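Local structure of epidermin leader peptide processing serine protease EpiP (Staphylococcus aureus subsp. aureus, 3QFH) at residues Ala219-Ala224 / Ile264-Lys269; Gln229-Ser234 / Lys270-Val275; Ser182-Ala187 / Thr386-Gly391; Ile128-Val133 / Lys175-Met180; Val314-Thr319 / Thr336-Pro341. The protein probably cleaves the leader peptide from the epidermin precursor, acting as a subtilisin-like serine endopeptidase. One frame throughout, in Å; residues are numbered along the deposited sequence.

Contact 1: Ala219-Ala224 / Ile264-Lys269; sequences AIVQAA and INYAKK
Ile220, Val221 and Ala224 pack against Ile264, Tyr266 and Ala267 in a buried, apolar helix-helix contact on one side of the central parallel sheet. The two short axes run almost parallel, 6° apart, and approach to 8.8 Å, a separation allowed by small residues where the helices are nearest. There Ala224 CB lies 3.7 Å from Ala267 CA, and the two CB methyls meet at 4.0 Å. One turn earlier the CG2 branch of Ile220 reaches the same alanine, 4.0 Å from Ala267 CB, while Ile220 CD1 extends to Ile264 CG1 at 4.3 Å. Tyr266 packs on Val221 and Ala224. Its side chain, placed by a CG anti to the backbone N (chi1 -179°), crosses that of Val221 at about a right angle, with Tyr266 CE2 3.8 Å from Val221 CG1. Ala224 CB sits near the ring plane, at the edge. The phenol end is polar and finds its partner in Asn225, so the ring is anchored at its far end as well. On the sheet side, Ile220 touches Ile233 and Ala267 touches Ile231. Side-by-side parallel helices lying on a parallel sheet are characteristic of the three-layer, Rossmann-like alpha/beta fold of the subtilases.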
# COMPACT_ATOMS: atom_id res chain seq x y z
N ALA A 219 2.69 8.51 7.02
CA ALA A 219 1.37 7.86 7.07
C ALA A 219 1.46 6.48 7.74
O ALA A 219 0.57 6.09 8.50
CB ALA A 219 0.73 7.77 5.65
N ILE A 220 2.55 5.76 7.47
CA ILE A 220 2.75 4.45 8.09
C ILE A 220 2.91 4.62 9.60
O ILE A 220 2.32 3.89 10.38
CB ILE A 220 3.95 3.73 7.50
CG1 ILE A 220 3.68 3.40 6.03
CG2 ILE A 220 4.26 2.43 8.30
CD1 ILE A 220 4.82 2.78 5.35
N VAL A 221 3.73 5.58 10.00
CA VAL A 221 3.92 5.88 11.42
C VAL A 221 2.59 6.32 12.08
O VAL A 221 2.26 5.91 13.20
CB VAL A 221 5.01 6.96 11.61
CG1 VAL A 221 5.03 7.47 13.04
CG2 VAL A 221 6.40 6.40 11.23
N GLN A 222 1.84 7.16 11.38
CA GLN A 222 0.58 7.64 11.93
C GLN A 222 -0.41 6.49 12.14
O GLN A 222 -1.07 6.39 13.19
CB GLN A 222 -0.04 8.69 11.01
CG GLN A 222 -1.28 9.31 11.58
CD GLN A 222 -0.98 10.09 12.84
OE1 GLN A 222 -0.16 11.00 12.84
NE2 GLN A 222 -1.65 9.72 13.94
N ALA A 223 -0.51 5.62 11.13
CA ALA A 223 -1.41 4.46 11.16
C ALA A 223 -1.07 3.54 12.32
O ALA A 223 -1.96 3.07 13.04
CB ALA A 223 -1.34 3.70 9.84
N ALA A 224 0.23 3.29 12.50
CA ALA A 224 0.71 2.45 13.58
C ALA A 224 0.45 3.12 14.92
O ALA A 224 0.08 2.44 15.89
CB ALA A 224 2.20 2.15 13.40
N ILE A 264 8.22 1.10 8.30
CA ILE A 264 7.76 -0.30 8.32
C ILE A 264 8.19 -1.04 9.62
O ILE A 264 7.39 -1.73 10.25
CB ILE A 264 8.28 -1.03 7.04
CG1 ILE A 264 7.57 -0.46 5.81
CG2 ILE A 264 8.05 -2.55 7.12
CD1 ILE A 264 8.14 -0.89 4.49
N ASN A 265 9.43 -0.85 10.03
CA ASN A 265 9.93 -1.51 11.25
C ASN A 265 9.32 -0.87 12.49
O ASN A 265 9.11 -1.54 13.50
CB ASN A 265 11.45 -1.49 11.28
CG ASN A 265 12.07 -2.34 10.16
OD1 ASN A 265 11.40 -3.17 9.55
ND2 ASN A 265 13.36 -2.16 9.92
N TYR A 266 9.02 0.42 12.40
CA TYR A 266 8.34 1.12 13.47
C TYR A 266 6.94 0.51 13.63
O TYR A 266 6.52 0.19 14.74
CB TYR A 266 8.26 2.62 13.17
CG TYR A 266 7.58 3.45 14.25
CD1 TYR A 266 8.31 4.06 15.25
CD2 TYR A 266 6.21 3.62 14.24
CE1 TYR A 266 7.68 4.82 16.23
CE2 TYR A 266 5.58 4.38 15.20
CZ TYR A 266 6.31 4.98 16.19
OH TYR A 266 5.66 5.72 17.14
N ALA A 267 6.24 0.32 12.51
CA ALA A 267 4.91 -0.29 12.54
C ALA A 267 4.99 -1.65 13.18
O ALA A 267 4.14 -1.98 13.99
CB ALA A 267 4.29 -0.38 11.14
N LYS A 268 6.00 -2.44 12.81
CA LYS A 268 6.18 -3.79 13.37
C LYS A 268 6.35 -3.72 14.89
O LYS A 268 5.76 -4.51 15.61
CB LYS A 268 7.37 -4.49 12.75
CG LYS A 268 7.63 -5.91 13.29
CD LYS A 268 9.01 -6.38 12.85
CE LYS A 268 9.43 -7.70 13.49
NZ LYS A 268 8.53 -8.81 13.09
N LYS A 269 7.15 -2.77 15.37
CA LYS A 269 7.36 -2.61 16.80
C LYS A 269 6.04 -2.27 17.51
O LYS A 269 5.82 -2.66 18.63
CB LYS A 269 8.40 -1.52 17.08
CG LYS A 269 8.72 -1.34 18.56
CD LYS A 269 9.70 -0.19 18.83
CE LYS A 269 9.06 1.16 18.50
NZ LYS A 269 9.89 2.31 18.97

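Contact 2: Gln229-Ser234 / Lys270-Val275; sequences QVINIS and KKSIVV
The amide of Gln229 meets the Lys271 carbonyl through its NE2, with Lys271 O 2.9 Å from Gln229 NE2 and 18° out of the amide plane. Seen from the acceptor, that NE2 lies in the carbonyl plane. Gln229 CG stands anti to its own carbonyl carbon (chi1 -77°) and the chain extends beyond it, which carries NE2 alongside Lys271. The Gln229 carbonyl is used differently: Ile273 N approaches Gln229 O at 2.7 Å from above the carbonyl plane, 36° out of it. Of the two faces of the strand pair, one carries Val230, Asn232, Ile273 and Val275, and the other carries Ile231 and Val274.

Between the strands the bonding is regular and parallel. Ile231 N donates to Ile273 O at 2.8 Å, Val275 N to Ile231 O at 2.9 Å and Ile233 N to Val275 O at 2.8 Å. The strand axes are 4.8 Å apart. An apolar contact joins Ile233 CD1 to Val274 CG1 at 3.5 Å. Separately, Ile231 CD1 touches the serine carbon Ser272 CB at 3.8 Å.

Lys271, with positive phi, ends the preceding helix in a Schellman motif and turns the chain toward the strand. Gln229 NE2 also bonds to Glu403 O, and Ser272 OG to Asn228 O. Helices 382-400 and 406-416 cover the Val230-Ile273-Val275 face, and helix 213-225 packs on Ile231 and Ile233. The chemistry implies a division of labour: backbone amides and carbonyls satisfy one another within the sheet, aliphatic branches pack on both faces, with Asn232 on the Val230 side, and the polar glutamine grip is confined to the partly exposed entry of the strands.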
# COMPACT_ATOMS: atom_id res chain seq x y z
N GLN A 229 -3.86 -2.27 13.22
CA GLN A 229 -2.96 -3.41 13.17
C GLN A 229 -2.66 -3.93 11.78
O GLN A 229 -1.75 -4.72 11.62
CB GLN A 229 -3.43 -4.55 14.09
CG GLN A 229 -3.13 -4.28 15.56
CD GLN A 229 -3.19 -5.55 16.38
OE1 GLN A 229 -4.25 -6.13 16.56
NE2 GLN A 229 -2.04 -5.99 16.88
N VAL A 230 -3.45 -3.53 10.79
CA VAL A 230 -3.16 -3.90 9.39
C VAL A 230 -3.04 -2.60 8.59
O VAL A 230 -3.92 -1.76 8.64
CB VAL A 230 -4.25 -4.82 8.78
CG1 VAL A 230 -3.92 -5.14 7.30
CG2 VAL A 230 -4.40 -6.09 9.61
N ILE A 231 -1.95 -2.45 7.85
CA ILE A 231 -1.67 -1.25 7.09
C ILE A 231 -1.48 -1.65 5.64
O ILE A 231 -0.54 -2.39 5.32
CB ILE A 231 -0.39 -0.53 7.60
CG1 ILE A 231 -0.51 -0.18 9.09
CG2 ILE A 231 -0.13 0.72 6.76
CD1 ILE A 231 0.77 0.43 9.74
N ASN A 232 -2.37 -1.15 4.77
CA ASN A 232 -2.37 -1.49 3.34
C ASN A 232 -1.69 -0.41 2.51
O ASN A 232 -2.12 0.74 2.53
CB ASN A 232 -3.82 -1.69 2.87
CG ASN A 232 -3.93 -2.20 1.47
OD1 ASN A 232 -4.03 -3.42 1.25
ND2 ASN A 232 -3.88 -1.30 0.49
N ILE A 233 -0.64 -0.79 1.80
CA ILE A 233 0.09 0.15 0.93
C ILE A 233 0.02 -0.37 -0.50
O ILE A 233 0.66 -1.36 -0.87
CB ILE A 233 1.56 0.32 1.36
CG1 ILE A 233 1.66 0.57 2.86
CG2 ILE A 233 2.20 1.49 0.63
CD1 ILE A 233 3.09 0.66 3.36
N SER A 234 -0.80 0.29 -1.30
CA SER A 234 -0.96 -0.08 -2.69
C SER A 234 0.06 0.66 -3.58
O SER A 234 0.29 0.27 -4.72
CB SER A 234 -2.44 0.09 -3.12
OG SER A 234 -3.29 -0.92 -2.51
N LYS A 270 5.16 -1.55 16.83
CA LYS A 270 3.86 -1.20 17.38
C LYS A 270 2.82 -2.30 17.19
O LYS A 270 1.65 -2.08 17.49
CB LYS A 270 3.34 0.09 16.72
CG LYS A 270 4.29 1.28 16.78
CD LYS A 270 4.58 1.76 18.19
CE LYS A 270 3.45 2.60 18.75
NZ LYS A 270 3.93 3.25 20.00
N LYS A 271 3.23 -3.45 16.67
CA LYS A 271 2.35 -4.60 16.46
C LYS A 271 1.38 -4.40 15.31
O LYS A 271 0.22 -4.82 15.41
CB LYS A 271 1.54 -4.95 17.73
CG LYS A 271 2.36 -5.09 19.02
CD LYS A 271 3.35 -6.22 18.94
CE LYS A 271 4.08 -6.40 20.28
NZ LYS A 271 5.03 -7.54 20.22
N SER A 272 1.83 -3.73 14.24
CA SER A 272 1.03 -3.58 13.04
C SER A 272 1.73 -4.35 11.94
O SER A 272 2.96 -4.46 11.94
CB SER A 272 0.88 -2.13 12.60
OG SER A 272 0.15 -1.37 13.53
N ILE A 273 0.93 -4.92 11.05
CA ILE A 273 1.43 -5.65 9.89
C ILE A 273 1.30 -4.72 8.70
O ILE A 273 0.25 -4.07 8.53
CB ILE A 273 0.53 -6.90 9.59
CG1 ILE A 273 0.32 -7.76 10.83
CG2 ILE A 273 1.10 -7.72 8.43
CD1 ILE A 273 -0.71 -8.88 10.64
N VAL A 274 2.34 -4.68 7.86
CA VAL A 274 2.34 -3.88 6.64
C VAL A 274 2.20 -4.82 5.43
O VAL A 274 2.99 -5.76 5.25
CB VAL A 274 3.64 -3.05 6.52
CG1 VAL A 274 3.72 -2.34 5.14
CG2 VAL A 274 3.76 -2.04 7.65
N VAL A 275 1.17 -4.57 4.63
CA VAL A 275 0.88 -5.33 3.42
C VAL A 275 1.11 -4.41 2.22
O VAL A 275 0.49 -3.35 2.11
CB VAL A 275 -0.57 -5.82 3.41
CG1 VAL A 275 -0.84 -6.73 2.18
CG2 VAL A 275 -0.87 -6.54 4.74

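Contact 3: Ser182-Ala187 / Thr386-Gly391; sequences SGQTSA and TPKVSG
Helices 177-186 and 382-400, whose first turns hold His177 and Ser383 of a probable subtilase catalytic triad, pack together through Gln184 and Thr185 against Pro387 and Lys388. Their short axes cross at -29° with a closest approach of 7.9 Å. Thr185 packs tightly: its CG2 is 3.3 Å from Pro387 CB, shorter than carbon atoms normally approach, and 3.2 Å from Pro387 O. A chi1 of 58° turns OG1 back to its own helix, where it pairs with Ser186 OG, and leaves the methyl directed at the proline. Pro387 O also accepts Gly391 N at 2.8 Å. Beside it, Gln184 CB meets the CB-CG side of the ring, 3.5 Å from Pro387 CG. Farther along, the Gln184 and Lys388 side chains run side by side, and Lys388 NZ donates to Gln184 OE1; the modelled 2.5 Å is short, so its exact length is doubtful. The buried ammonium is further held by a salt bridge to Asp104 and by the carbonyls of Leu384 and Pro341. Helix 103-108 packs on the Gln184-Lys388 end, whereas Thr386, Pro387 and Ser390 rest on strand 230-233.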
# COMPACT_ATOMS: atom_id res chain seq x y z
N SER A 182 -10.49 0.89 -1.00
CA SER A 182 -11.31 0.78 0.21
C SER A 182 -12.48 -0.16 0.03
O SER A 182 -12.90 -0.82 0.99
CB SER A 182 -11.83 2.16 0.60
OG SER A 182 -10.74 3.02 0.83
N GLY A 183 -13.02 -0.20 -1.17
CA GLY A 183 -14.12 -1.11 -1.46
C GLY A 183 -13.73 -2.56 -1.33
O GLY A 183 -14.53 -3.39 -0.84
N GLN A 184 -12.49 -2.89 -1.72
CA GLN A 184 -12.00 -4.26 -1.65
C GLN A 184 -11.84 -4.76 -0.21
O GLN A 184 -12.04 -5.94 0.05
CB GLN A 184 -10.69 -4.44 -2.42
CG GLN A 184 -10.86 -4.25 -3.96
CD GLN A 184 -11.85 -5.24 -4.56
OE1 GLN A 184 -11.55 -6.41 -4.73
NE2 GLN A 184 -13.03 -4.76 -4.88
N THR A 185 -11.53 -3.87 0.72
CA THR A 185 -11.38 -4.27 2.10
C THR A 185 -12.68 -4.16 2.87
O THR A 185 -12.99 -5.02 3.68
CB THR A 185 -10.36 -3.37 2.90
OG1 THR A 185 -10.78 -2.00 2.87
CG2 THR A 185 -8.97 -3.47 2.37
N SER A 186 -13.45 -3.12 2.60
CA SER A 186 -14.55 -2.77 3.48
C SER A 186 -15.97 -2.52 2.94
O SER A 186 -16.85 -2.13 3.71
CB SER A 186 -14.11 -1.49 4.20
OG SER A 186 -12.79 -1.61 4.75
N ALA A 187 -16.20 -2.70 1.64
CA ALA A 187 -17.54 -2.45 1.10
C ALA A 187 -18.55 -3.34 1.81
O ALA A 187 -18.31 -4.53 2.01
CB ALA A 187 -17.59 -2.71 -0.42
N THR A 386 -4.10 -6.58 -3.13
CA THR A 386 -3.52 -6.31 -1.83
C THR A 386 -4.55 -6.05 -0.73
O THR A 386 -4.41 -6.59 0.37
CB THR A 386 -2.50 -5.13 -1.96
OG1 THR A 386 -1.52 -5.47 -2.94
CG2 THR A 386 -1.80 -4.86 -0.67
N PRO A 387 -5.59 -5.24 -1.01
CA PRO A 387 -6.59 -5.02 0.04
C PRO A 387 -7.33 -6.27 0.46
O PRO A 387 -7.83 -6.32 1.60
CB PRO A 387 -7.56 -4.00 -0.59
CG PRO A 387 -7.24 -4.02 -2.06
CD PRO A 387 -5.78 -4.32 -2.14
N LYS A 388 -7.40 -7.26 -0.44
CA LYS A 388 -8.03 -8.55 -0.12
C LYS A 388 -7.25 -9.29 0.97
O LYS A 388 -7.84 -9.88 1.91
CB LYS A 388 -8.16 -9.42 -1.38
CG LYS A 388 -9.12 -8.88 -2.44
CD LYS A 388 -9.29 -9.88 -3.59
CE LYS A 388 -10.29 -9.40 -4.63
NZ LYS A 388 -9.82 -8.17 -5.29
N VAL A 389 -5.93 -9.23 0.86
CA VAL A 389 -5.03 -9.82 1.84
C VAL A 389 -5.08 -9.02 3.13
O VAL A 389 -5.10 -9.61 4.22
CB VAL A 389 -3.59 -9.93 1.31
CG1 VAL A 389 -2.62 -10.39 2.41
CG2 VAL A 389 -3.54 -10.87 0.09
N SER A 390 -5.09 -7.68 3.04
CA SER A 390 -5.17 -6.86 4.26
C SER A 390 -6.46 -7.19 5.02
O SER A 390 -6.47 -7.37 6.25
CB SER A 390 -5.14 -5.36 3.97
OG SER A 390 -3.89 -4.95 3.42
N GLY A 391 -7.57 -7.21 4.29
CA GLY A 391 -8.86 -7.56 4.90
C GLY A 391 -8.85 -8.92 5.57
O GLY A 391 -9.37 -9.08 6.68

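Contact 4: Ile128-Val133 / Lys175-Met180; sequences IIDTGV and KGHGTM
His177 and Asp130 meet in the closest polar contact here: His177 ND1 donates to Asp130 OD1 at 2.6 Å with an N-H...O angle of 170°. The oxygen lies essentially in the imidazole plane and uses its syn lone pair, while carboxylate and ring are nearly coplanar, 25° apart. The anti lone pair of the same OD1 accepts Thr131 N at 2.8 Å, so two N-H groups fix the rotation of the carboxylate. Next to it, Gly178 N donates to Thr131 OG1 at 2.8 Å. With chi1 at 68°, that hydroxyl sits between its own backbone N and carbonyl carbon, facing the first turn of helix 177-186, while Thr131 CG2 rests 3.8 Å from His177 CB.

On its far side the imidazole bonds through NE2 to Ser383 OG. Strand end, helix start and serine together fit the Asp-His-Ser charge-relay triad of the subtilases, which makes this probably the active site.

Gly178 allows the close approach of the two chains: with no side chain in the way, its CA lies 3.1 Å from Gly132 O in a CA-H...O contact. Gly132 serves differently, through a positive phi that suits glycine. Val133 packs across Thr179, its CA 3.5 Å from Thr179 OG1. The second shell centres on Asp173, whose OD1 bonds Thr131 OG1 and Gly176 N and whose OD2 bonds Thr179 OG1, tying the loop after the strand to the beginning of the helix. A water links Thr131 O, 2.7 Å away, to Lys175 N at 3.3 Å, and the lysine ammonium reaches on to Lys209 O.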
# COMPACT_ATOMS: atom_id res chain seq x y z
N ILE A 128 -5.47 2.29 5.41
CA ILE A 128 -5.21 2.30 3.96
C ILE A 128 -4.47 3.58 3.68
O ILE A 128 -4.93 4.66 4.01
CB ILE A 128 -6.52 2.23 3.13
CG1 ILE A 128 -7.35 0.99 3.55
CG2 ILE A 128 -6.22 2.16 1.62
CD1 ILE A 128 -8.75 0.96 2.95
N ILE A 129 -3.29 3.46 3.08
CA ILE A 129 -2.49 4.61 2.72
C ILE A 129 -2.68 4.77 1.22
O ILE A 129 -2.22 3.95 0.45
CB ILE A 129 -1.04 4.39 3.13
CG1 ILE A 129 -0.98 4.18 4.65
CG2 ILE A 129 -0.17 5.56 2.68
CD1 ILE A 129 0.38 3.82 5.17
N ASP A 130 -3.40 5.80 0.79
CA ASP A 130 -3.71 5.93 -0.63
C ASP A 130 -4.14 7.37 -0.99
O ASP A 130 -3.75 8.34 -0.30
CB ASP A 130 -4.80 4.90 -0.99
CG ASP A 130 -4.61 4.31 -2.38
OD1 ASP A 130 -4.76 5.03 -3.40
OD2 ASP A 130 -4.33 3.09 -2.45
N THR A 131 -4.95 7.51 -2.04
CA THR A 131 -5.30 8.84 -2.54
C THR A 131 -6.42 9.56 -1.77
O THR A 131 -6.66 10.73 -2.00
CB THR A 131 -5.65 8.80 -4.07
OG1 THR A 131 -6.85 8.08 -4.29
CG2 THR A 131 -4.53 8.12 -4.88
N GLY A 132 -7.06 8.87 -0.83
CA GLY A 132 -8.19 9.44 -0.09
C GLY A 132 -9.35 8.50 -0.34
O GLY A 132 -9.18 7.45 -0.97
N VAL A 133 -10.53 8.85 0.17
CA VAL A 133 -11.71 8.01 -0.03
C VAL A 133 -12.97 8.86 -0.11
O VAL A 133 -13.05 9.96 0.48
CB VAL A 133 -11.89 6.99 1.13
CG1 VAL A 133 -12.20 7.73 2.46
CG2 VAL A 133 -13.00 5.98 0.83
N LYS A 175 -8.29 11.69 -6.84
CA LYS A 175 -7.91 10.83 -7.96
C LYS A 175 -8.83 9.65 -8.22
O LYS A 175 -9.06 9.29 -9.37
CB LYS A 175 -6.47 10.32 -7.79
CG LYS A 175 -5.45 11.40 -7.89
CD LYS A 175 -4.06 10.81 -8.00
CE LYS A 175 -3.06 11.86 -8.27
NZ LYS A 175 -1.73 11.26 -8.54
N GLY A 176 -9.31 9.02 -7.15
CA GLY A 176 -10.25 7.89 -7.27
C GLY A 176 -9.74 6.52 -6.88
O GLY A 176 -10.52 5.61 -6.61
N HIS A 177 -8.42 6.37 -6.84
CA HIS A 177 -7.79 5.11 -6.53
C HIS A 177 -8.09 4.60 -5.11
O HIS A 177 -8.40 3.43 -4.93
CB HIS A 177 -6.27 5.24 -6.71
CG HIS A 177 -5.54 3.94 -6.65
ND1 HIS A 177 -4.89 3.50 -5.52
CD2 HIS A 177 -5.38 2.98 -7.59
CE1 HIS A 177 -4.35 2.32 -5.77
NE2 HIS A 177 -4.63 1.98 -7.02
N GLY A 178 -7.98 5.48 -4.13
CA GLY A 178 -8.21 5.10 -2.72
C GLY A 178 -9.61 4.56 -2.51
O GLY A 178 -9.82 3.62 -1.74
N THR A 179 -10.58 5.14 -3.21
CA THR A 179 -11.96 4.66 -3.10
C THR A 179 -12.10 3.23 -3.62
O THR A 179 -12.85 2.43 -3.05
CB THR A 179 -12.93 5.61 -3.82
OG1 THR A 179 -12.84 6.91 -3.18
CG2 THR A 179 -14.34 5.08 -3.73
N MET A 180 -11.36 2.90 -4.68
CA MET A 180 -11.42 1.56 -5.26
C MET A 180 -10.81 0.53 -4.32
O MET A 180 -11.31 -0.58 -4.16
CB MET A 180 -10.66 1.54 -6.59
CG MET A 180 -11.19 2.51 -7.64
SD MET A 180 -10.22 2.43 -9.13
CE MET A 180 -10.63 3.96 -9.98
O HOH W 1 -6.42 12.26 -4.20

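Contact 5: Val314-Thr319 / Thr336-Pro341; sequences VTVGST and TDIAAP
Asp337 and Thr315 open this parallel strand pair with a reciprocal exchange. Thr315 N donates to the anti lone pair of Asp337 OD2 at 2.9 Å, nearly straight at 171°, and Asp337 N returns a bond to Thr315 O at 3.0 Å. Asp337 CG, anti to its own carbonyl carbon (chi1 -65°), brings OD2 to that amide. The Thr315 carbonyl receives a weak second bond from Ile338 N. A water links the side chains, donating to Thr315 OG1 at 2.7 Å and to Asp337 OD2, while the threonine hydroxyl has a further partner in Ala308 O. Strand bonds follow: Gly317 N to Ile338 O at 2.8 Å, Ala340 N to Gly317 O at 3.0 Å, and Thr319 N to Ala340 O at 2.9 Å. Pro341 N has no hydrogen to give, and Thr319 OG1 beside it is satisfied by Glu432; Ser318 OG pairs with Ser326. Apolar contacts accompany the bonds. Val316 and Ile338 lie side by side with their CG2 methyls 3.8 Å apart, and Thr319 CG2 meets Ala339 CB at 3.6 Å. Strand 338-341 is outermost in the central sheet, and such a twisted parallel edge pair, crossing at -41°, belongs to the alpha/beta core of the subtilisin fold.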
# COMPACT_ATOMS: atom_id res chain seq x y z
N VAL A 314 4.35 -7.87 3.89
CA VAL A 314 3.66 -8.99 3.26
C VAL A 314 3.47 -8.47 1.80
O VAL A 314 2.75 -7.49 1.58
CB VAL A 314 2.31 -9.27 3.90
CG1 VAL A 314 1.51 -10.28 3.06
CG2 VAL A 314 2.51 -9.76 5.32
N THR A 315 4.14 -9.10 0.83
CA THR A 315 4.10 -8.67 -0.57
C THR A 315 3.07 -9.48 -1.33
O THR A 315 3.18 -10.71 -1.41
CB THR A 315 5.46 -8.90 -1.25
OG1 THR A 315 6.47 -8.29 -0.46
CG2 THR A 315 5.49 -8.31 -2.68
N VAL A 316 2.11 -8.78 -1.93
CA VAL A 316 0.99 -9.43 -2.57
C VAL A 316 1.05 -9.30 -4.09
O VAL A 316 1.09 -8.19 -4.62
CB VAL A 316 -0.33 -8.82 -2.07
CG1 VAL A 316 -1.54 -9.52 -2.66
CG2 VAL A 316 -0.37 -8.85 -0.51
N GLY A 317 1.10 -10.43 -4.77
CA GLY A 317 1.03 -10.44 -6.23
C GLY A 317 -0.44 -10.60 -6.66
O GLY A 317 -1.32 -10.93 -5.86
N SER A 318 -0.72 -10.37 -7.93
CA SER A 318 -2.08 -10.45 -8.46
C SER A 318 -2.32 -11.63 -9.40
O SER A 318 -1.47 -11.95 -10.24
CB SER A 318 -2.40 -9.13 -9.18
OG SER A 318 -3.52 -9.22 -10.05
N THR A 319 -3.49 -12.27 -9.26
CA THR A 319 -3.93 -13.37 -10.10
C THR A 319 -5.13 -12.95 -10.99
O THR A 319 -5.88 -12.02 -10.67
CB THR A 319 -4.33 -14.63 -9.26
OG1 THR A 319 -5.34 -14.27 -8.31
CG2 THR A 319 -3.14 -15.22 -8.50
N THR A 336 7.52 -12.30 -3.72
CA THR A 336 6.11 -12.62 -3.54
C THR A 336 5.86 -13.54 -2.33
O THR A 336 6.47 -14.61 -2.22
CB THR A 336 5.57 -13.31 -4.79
OG1 THR A 336 5.84 -12.48 -5.93
CG2 THR A 336 4.08 -13.57 -4.69
N ASP A 337 4.95 -13.13 -1.43
CA ASP A 337 4.56 -13.93 -0.27
C ASP A 337 3.21 -14.64 -0.46
O ASP A 337 2.98 -15.73 0.11
CB ASP A 337 4.46 -13.03 0.97
CG ASP A 337 5.81 -12.46 1.37
OD1 ASP A 337 6.76 -13.24 1.52
OD2 ASP A 337 5.92 -11.23 1.53
N ILE A 338 2.35 -14.02 -1.26
CA ILE A 338 1.00 -14.47 -1.47
C ILE A 338 0.42 -13.77 -2.70
O ILE A 338 0.92 -12.76 -3.16
CB ILE A 338 0.16 -14.12 -0.21
CG1 ILE A 338 -1.22 -14.77 -0.24
CG2 ILE A 338 0.03 -12.62 -0.07
CD1 ILE A 338 -1.93 -14.75 1.12
N ALA A 339 -0.67 -14.32 -3.23
CA ALA A 339 -1.35 -13.71 -4.35
C ALA A 339 -2.85 -13.63 -4.09
O ALA A 339 -3.42 -14.47 -3.40
CB ALA A 339 -1.07 -14.51 -5.61
N ALA A 340 -3.49 -12.60 -4.62
CA ALA A 340 -4.95 -12.47 -4.52
C ALA A 340 -5.41 -11.97 -5.91
O ALA A 340 -4.59 -11.44 -6.66
CB ALA A 340 -5.35 -11.51 -3.42
N PRO A 341 -6.70 -12.16 -6.25
CA PRO A 341 -7.22 -11.70 -7.57
C PRO A 341 -7.12 -10.20 -7.80
O PRO A 341 -7.61 -9.38 -6.99
CB PRO A 341 -8.68 -12.12 -7.51
CG PRO A 341 -8.71 -13.27 -6.54
CD PRO A 341 -7.72 -12.89 -5.49
O HOH W 2 7.76 -9.49 1.65

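All five contacts are largely buried; the exposed residues that take part are lysines of contacts 2 and 4. Contacts 2 and 5 are parallel strand pairs of one sheet, joined where Val274 O meets Val314 N, and rely on backbone bonds. Contact 1 is purely apolar and lies against contact 2, Ile220 CD1 touching Ile233 CD1 at 3.4 Å. The same Ile220 also packs on Ile129 of contact 4. Contacts 3 and 4 share helix 177-186 but differ in chemistry: contact 4 is a polar network at the probable active site, whereas contact 3 combines tight proline packing with a buried lysine. Contacts 1 and 3 do not touch, their nearest atoms being about 11 Å apart.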